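Local coordinates for L-ribose isomerase (Geodermatophilus obscurus DSM 43160, PDB 5AVP), which catalyses the isomerisation of the rare aldose L-ribose, probably to the ketose L-ribulose, with a bound manganese ion as its metal, at residues A[133-138]-A[191-196]; A[142-147]-A[200-205]. All coordinates share one frame; numbering follows the deposited sequence.

Contact 1. Residues A[133-138]-A[191-196]; sequences ESYEVV and RRLRVG. With MN (manganese (II) ion), chain E.
V137 reaches segment 191-196 with both branches: CG1 lies anti to the backbone N (chi1 179°), beside V195 just beyond the strand, and CG2 is anti to the carbonyl carbon, beside L193 of strand 189-194. The distances follow this division. CG2 of V137 comes to 3.8 Å from CB of L193 and also lies beside the L193 carbonyl. CG1 of V137 meets CG2 of V195 at 3.7 Å, the two valine side chains crossing at about a right angle. V195 then applies its other methyl to main-chain oxygens, CG1 lying 3.4 Å from O of V137 and 3.6 Å from O of V138. That V137 oxygen also receives a CA-H...O contact from CA of V195 at 3.5 Å, with an angle of 150° at the hydrogen. Replacing V137 by an alanine removes both methyls, which would probably leave L193 CB and V195 CG2 without their partners and open a gap between the two segments.

Closer to the metal, CD1 of L193 approaches the Y135 ring obliquely, 4.5 Å from CD2 of Y135, while F200 and L144 pack around the same pair. The Y135 hydroxyl gives a weak hydrogen bond to OE1 of E133. The other carboxylate oxygen, OE2, binds manganese at 2.1 Å, so one residue, Y135, links the apolar contact to a metal ligand. H126, H128 and H208 complete the protein ligands.

The strand axes pass at 55° without backbone hydrogen bonds between them; strand 133-139 pairs with 200-202 and 220-226, and 189-194 with 141-150. The contact thus joins one sheet to the outermost strand of the other and the loop after it, beside the three-histidine, one-glutamate site typical of a cupin beta-barrel.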
loop_
_atom_site.group_PDB
_atom_site.type_symbol
_atom_site.label_atom_id
_atom_site.label_comp_id
_atom_site.label_asym_id
_atom_site.label_seq_id
_atom_site.Cartn_x
_atom_site.Cartn_y
_atom_site.Cartn_z
ATOM N N GLU A 133 -10.567 10.983 -20.966
ATOM C CA GLU A 133 -10.081 10.530 -19.672
ATOM C C GLU A 133 -10.433 9.083 -19.302
ATOM O O GLU A 133 -11.368 8.492 -19.844
ATOM C CB GLU A 133 -10.645 11.450 -18.577
ATOM C CG GLU A 133 -10.776 12.921 -18.965
ATOM C CD GLU A 133 -11.451 13.773 -17.884
ATOM O OE1 GLU A 133 -12.336 13.267 -17.174
ATOM O OE2 GLU A 133 -11.115 14.966 -17.756
ATOM N N SER A 134 -9.667 8.526 -18.365
ATOM C CA SER A 134 -9.903 7.179 -17.833
ATOM C C SER A 134 -9.817 7.334 -16.315
ATOM O O SER A 134 -9.035 8.149 -15.820
ATOM C CB SER A 134 -8.833 6.196 -18.305
ATOM O OG SER A 134 -7.600 6.424 -17.634
ATOM N N TYR A 135 -10.612 6.564 -15.583
ATOM C CA TYR A 135 -10.610 6.654 -14.125
ATOM C C TYR A 135 -10.222 5.348 -13.448
ATOM O O TYR A 135 -10.624 4.267 -13.862
ATOM C CB TYR A 135 -11.998 7.074 -13.600
ATOM C CG TYR A 135 -12.582 8.310 -14.254
ATOM C CD1 TYR A 135 -12.024 9.574 -14.041
ATOM C CD2 TYR A 135 -13.689 8.213 -15.097
ATOM C CE1 TYR A 135 -12.552 10.700 -14.649
ATOM C CE2 TYR A 135 -14.217 9.330 -15.707
ATOM C CZ TYR A 135 -13.648 10.573 -15.482
ATOM O OH TYR A 135 -14.186 11.684 -16.105
ATOM N N GLU A 136 -9.452 5.460 -12.383
ATOM C CA GLU A 136 -9.043 4.298 -11.632
ATOM C C GLU A 136 -9.142 4.674 -10.176
ATOM O O GLU A 136 -8.347 5.463 -9.677
ATOM C CB GLU A 136 -7.612 3.931 -11.971
ATOM C CG GLU A 136 -6.997 2.869 -11.079
ATOM C CD GLU A 136 -5.526 2.711 -11.358
ATOM O OE1 GLU A 136 -5.163 2.623 -12.555
ATOM O OE2 GLU A 136 -4.735 2.670 -10.399
ATOM N N VAL A 137 -10.130 4.115 -9.499
ATOM C CA VAL A 137 -10.328 4.398 -8.094
ATOM C C VAL A 137 -9.181 3.815 -7.276
ATOM O O VAL A 137 -8.913 2.617 -7.346
ATOM C CB VAL A 137 -11.666 3.796 -7.614
ATOM C CG1 VAL A 137 -11.860 4.077 -6.137
ATOM C CG2 VAL A 137 -12.823 4.381 -8.432
ATOM N N VAL A 138 -8.495 4.668 -6.524
ATOM C CA VAL A 138 -7.394 4.219 -5.687
ATOM C C VAL A 138 -7.904 4.023 -4.266
ATOM O O VAL A 138 -7.547 3.046 -3.604
ATOM C CB VAL A 138 -6.231 5.261 -5.632
ATOM C CG1 VAL A 138 -5.292 4.915 -4.461
ATOM C CG2 VAL A 138 -5.465 5.312 -6.988
ATOM N N ARG A 191 -22.931 6.326 -12.383
ATOM C CA ARG A 191 -21.984 5.221 -12.351
ATOM C C ARG A 191 -21.186 5.255 -11.049
ATOM O O ARG A 191 -20.683 6.299 -10.638
ATOM C CB ARG A 191 -21.052 5.285 -13.556
ATOM C CG ARG A 191 -19.853 4.362 -13.446
ATOM C CD ARG A 191 -20.194 2.889 -13.519
ATOM N NE ARG A 191 -20.440 2.439 -14.879
ATOM C CZ ARG A 191 -20.259 1.188 -15.279
ATOM N NH1 ARG A 191 -19.825 0.278 -14.421
ATOM N NH2 ARG A 191 -20.513 0.840 -16.530
ATOM N N ARG A 192 -21.096 4.098 -10.402
ATOM C CA ARG A 192 -20.401 3.936 -9.133
ATOM C C ARG A 192 -19.128 3.142 -9.380
ATOM O O ARG A 192 -19.198 1.923 -9.500
ATOM C CB ARG A 192 -21.294 3.139 -8.181
ATOM C CG ARG A 192 -20.730 2.915 -6.794
ATOM C CD ARG A 192 -21.007 4.137 -5.942
ATOM N NE ARG A 192 -20.637 4.000 -4.534
ATOM C CZ ARG A 192 -21.035 4.851 -3.589
ATOM N NH1 ARG A 192 -21.807 5.878 -3.914
ATOM N NH2 ARG A 192 -20.667 4.685 -2.325
ATOM N N LEU A 193 -17.979 3.810 -9.450
ATOM C CA LEU A 193 -16.717 3.115 -9.664
ATOM C C LEU A 193 -15.975 2.896 -8.331
ATOM O O LEU A 193 -15.844 3.816 -7.516
ATOM C CB LEU A 193 -15.850 3.918 -10.624
ATOM C CG LEU A 193 -16.564 4.239 -11.927
ATOM C CD1 LEU A 193 -16.119 5.585 -12.444
ATOM C CD2 LEU A 193 -16.295 3.132 -12.922
ATOM N N ARG A 194 -15.505 1.666 -8.113
ATOM C CA ARG A 194 -14.774 1.309 -6.887
ATOM C C ARG A 194 -13.370 0.814 -7.194
ATOM O O ARG A 194 -13.010 0.587 -8.354
ATOM C CB ARG A 194 -15.510 0.211 -6.089
ATOM C CG ARG A 194 -16.926 0.552 -5.754
ATOM C CD ARG A 194 -17.651 -0.593 -5.107
ATOM N NE ARG A 194 -19.092 -0.363 -5.195
ATOM C CZ ARG A 194 -20.019 -1.089 -4.578
ATOM N NH1 ARG A 194 -19.661 -2.110 -3.811
ATOM N NH2 ARG A 194 -21.309 -0.790 -4.738
ATOM N N VAL A 195 -12.588 0.645 -6.136
ATOM C CA VAL A 195 -11.224 0.154 -6.260
ATOM C C VAL A 195 -11.284 -1.266 -6.802
ATOM O O VAL A 195 -12.017 -2.100 -6.270
ATOM C CB VAL A 195 -10.524 0.066 -4.898
ATOM C CG1 VAL A 195 -9.014 0.124 -5.092
ATOM C CG2 VAL A 195 -11.013 1.155 -3.978
ATOM N N GLY A 196 -10.519 -1.554 -7.845
ATOM C CA GLY A 196 -10.544 -2.895 -8.391
ATOM C C GLY A 196 -11.348 -3.021 -9.671
ATOM O O GLY A 196 -11.064 -3.896 -10.486
HETATM MN MN MN E . -12.367 16.223 -16.689
#

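Contact 2. Residues A[142-147]-A[200-205]; sequences MELFYS and FVMHRK
Y146 and L144 face F200 and M202 across the interior of the cupin-type barrel, from strands in different sheets whose segment axes stay 10.6 Å apart. Such a separation excludes backbone pairing, and only side chains bridge it. Followed outward, Y146 begins with CB, 3.6 Å from CE of M202. CG is 3.7 Å from the same methyl, and CD2 also lies near it, so the methionine methyl lies obliquely beside the CB-CG end of the ring. M202 gets there because its chain bends at both chi2 and chi3 (57° and 64°), bringing the thioether back toward the tyrosine; SD lies 5.3 Å from the ring centroid, an oblique Met-aromatic contact. At the far end of the ring, CZ of Y146 meets CZ of F200 at 4.2 Å, and OH is 4.0 Å from that same F200 carbon. The rings form an offset edge-to-face pair, the F200 edge turned to the Y146 face, with planes at 61°.

H165 packs against both rings, and Y135 of strand 133-139 touches L144, F200 and M202. L144 adds a further contact, its CD2 methyl set against CE2 and CD2 of the F200 ring and 4.1 Å from CE of M202.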
loop_
_atom_site.group_PDB
_atom_site.type_symbol
_atom_site.label_atom_id
_atom_site.label_comp_id
_atom_site.label_asym_id
_atom_site.label_seq_id
_atom_site.Cartn_x
_atom_site.Cartn_y
_atom_site.Cartn_z
ATOM N N MET A 142 -16.258 6.456 -6.064
ATOM C CA MET A 142 -16.511 7.596 -6.943
ATOM C C MET A 142 -17.878 7.520 -7.606
ATOM O O MET A 142 -18.187 6.554 -8.303
ATOM C CB MET A 142 -15.440 7.644 -8.024
ATOM C CG MET A 142 -15.584 8.731 -9.071
ATOM S SD MET A 142 -14.233 8.556 -10.276
ATOM C CE MET A 142 -14.775 9.624 -11.575
ATOM N N GLU A 143 -18.702 8.538 -7.374
ATOM C CA GLU A 143 -20.029 8.603 -7.984
ATOM C C GLU A 143 -19.893 9.495 -9.199
ATOM O O GLU A 143 -19.891 10.718 -9.092
ATOM C CB GLU A 143 -21.059 9.213 -7.036
ATOM C CG GLU A 143 -21.323 8.404 -5.804
ATOM C CD GLU A 143 -22.437 8.990 -4.986
ATOM O OE1 GLU A 143 -22.636 8.528 -3.841
ATOM O OE2 GLU A 143 -23.109 9.913 -5.499
ATOM N N LEU A 144 -19.773 8.856 -10.352
ATOM C CA LEU A 144 -19.620 9.539 -11.624
ATOM C C LEU A 144 -20.957 9.882 -12.275
ATOM O O LEU A 144 -21.847 9.039 -12.387
ATOM C CB LEU A 144 -18.800 8.659 -12.563
ATOM C CG LEU A 144 -18.564 9.144 -13.987
ATOM C CD1 LEU A 144 -17.942 10.533 -13.958
ATOM C CD2 LEU A 144 -17.660 8.170 -14.700
ATOM N N PHE A 145 -21.089 11.136 -12.696
ATOM C CA PHE A 145 -22.294 11.634 -13.362
ATOM C C PHE A 145 -21.881 12.122 -14.764
ATOM O O PHE A 145 -20.856 12.784 -14.928
ATOM C CB PHE A 145 -22.895 12.808 -12.574
ATOM C CG PHE A 145 -23.136 12.516 -11.109
ATOM C CD1 PHE A 145 -24.174 11.676 -10.708
ATOM C CD2 PHE A 145 -22.340 13.109 -10.128
ATOM C CE1 PHE A 145 -24.425 11.436 -9.355
ATOM C CE2 PHE A 145 -22.577 12.879 -8.778
ATOM C CZ PHE A 145 -23.628 12.035 -8.389
ATOM N N TYR A 146 -22.672 11.797 -15.774
ATOM C CA TYR A 146 -22.341 12.223 -17.121
ATOM C C TYR A 146 -23.503 12.168 -18.098
ATOM O O TYR A 146 -24.554 11.597 -17.816
ATOM C CB TYR A 146 -21.202 11.376 -17.674
ATOM C CG TYR A 146 -21.500 9.895 -17.769
ATOM C CD1 TYR A 146 -21.605 9.109 -16.621
ATOM C CD2 TYR A 146 -21.639 9.269 -19.007
ATOM C CE1 TYR A 146 -21.836 7.731 -16.703
ATOM C CE2 TYR A 146 -21.872 7.890 -19.101
ATOM C CZ TYR A 146 -21.966 7.130 -17.943
ATOM O OH TYR A 146 -22.178 5.767 -18.004
ATOM N N SER A 147 -23.287 12.772 -19.256
ATOM C CA SER A 147 -24.265 12.810 -20.334
ATOM C C SER A 147 -23.863 11.710 -21.326
ATOM O O SER A 147 -22.712 11.659 -21.760
ATOM C CB SER A 147 -24.223 14.187 -21.021
ATOM O OG SER A 147 -25.326 14.360 -21.887
ATOM N N PHE A 200 -12.398 2.998 -16.381
ATOM C CA PHE A 200 -13.535 3.643 -16.986
ATOM C C PHE A 200 -13.102 4.769 -17.904
ATOM O O PHE A 200 -12.384 5.675 -17.497
ATOM C CB PHE A 200 -14.502 4.195 -15.955
ATOM C CG PHE A 200 -15.812 4.573 -16.563
ATOM C CD1 PHE A 200 -16.618 3.598 -17.141
ATOM C CD2 PHE A 200 -16.218 5.887 -16.625
ATOM C CE1 PHE A 200 -17.792 3.933 -17.773
ATOM C CE2 PHE A 200 -17.402 6.223 -17.260
ATOM C CZ PHE A 200 -18.190 5.243 -17.830
ATOM N N VAL A 201 -13.552 4.699 -19.151
ATOM C CA VAL A 201 -13.215 5.698 -20.155
ATOM C C VAL A 201 -14.316 6.726 -20.392
ATOM O O VAL A 201 -15.480 6.376 -20.610
ATOM C CB VAL A 201 -12.891 5.041 -21.501
ATOM C CG1 VAL A 201 -12.899 6.083 -22.585
ATOM C CG2 VAL A 201 -11.531 4.364 -21.452
ATOM N N MET A 202 -13.917 7.997 -20.352
ATOM C CA MET A 202 -14.810 9.134 -20.568
ATOM C C MET A 202 -14.350 9.881 -21.802
ATOM O O MET A 202 -13.412 10.680 -21.737
ATOM C CB MET A 202 -14.786 10.099 -19.373
ATOM C CG MET A 202 -15.706 11.314 -19.533
ATOM S SD MET A 202 -17.479 10.912 -19.819
ATOM C CE MET A 202 -17.887 10.103 -18.257
ATOM N N HIS A 203 -15.012 9.612 -22.922
ATOM C CA HIS A 203 -14.685 10.245 -24.199
ATOM C C HIS A 203 -14.822 11.745 -24.192
ATOM O O HIS A 203 -15.704 12.292 -23.548
ATOM C CB HIS A 203 -15.588 9.717 -25.298
ATOM C CG HIS A 203 -15.452 8.255 -25.524
ATOM N ND1 HIS A 203 -14.306 7.695 -26.046
ATOM C CD2 HIS A 203 -16.294 7.229 -25.263
ATOM C CE1 HIS A 203 -14.450 6.383 -26.092
ATOM N NE2 HIS A 203 -15.647 6.074 -25.623
ATOM N N ARG A 204 -13.949 12.408 -24.933
ATOM C CA ARG A 204 -14.005 13.851 -25.065
ATOM C C ARG A 204 -15.420 14.220 -25.555
ATOM O O ARG A 204 -16.179 13.359 -26.008
ATOM C CB ARG A 204 -12.970 14.290 -26.082
ATOM C CG ARG A 204 -13.036 13.508 -27.392
ATOM C CD ARG A 204 -12.082 14.102 -28.432
ATOM N NE ARG A 204 -10.700 13.674 -28.251
ATOM C CZ ARG A 204 -10.249 12.510 -28.677
ATOM N NH1 ARG A 204 -11.084 11.693 -29.301
ATOM N NH2 ARG A 204 -8.985 12.168 -28.475
ATOM N N LYS A 205 -15.780 15.493 -25.458
ATOM C CA LYS A 205 -17.102 15.941 -25.885
ATOM C C LYS A 205 -18.243 15.410 -25.017
ATOM O O LYS A 205 -19.412 15.572 -25.365
ATOM C CB LYS A 205 -17.381 15.541 -27.337
ATOM C CG LYS A 205 -17.129 16.608 -28.381
ATOM C CD LYS A 205 -15.644 16.778 -28.651
ATOM C CE LYS A 205 -15.415 17.276 -30.078
ATOM N NZ LYS A 205 -13.993 17.149 -30.500
#

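The centres of contacts 1 and 2 are 10 Å apart, and their segments alternate along the chain: 133-138, 142-147, 191-196, 200-205. Strands 133-139 and 200-202 are antiparallel neighbours in one sheet, and 141-150 and 189-194 are antiparallel neighbours in the other. Each contact therefore crosses between the sheets, while probable backbone hydrogen bonds join the contacts within them: E133 O to M202 N at 2.6 Å and R191 O to L144 N at 2.7 Å. With L193 packed on F200, they form part of the largely apolar interior beside the manganese site, the side chain of M202 lying about 7 Å from the ion. Both contacts also reach the second subunit, so this part of the barrel adjoins the subunit interface.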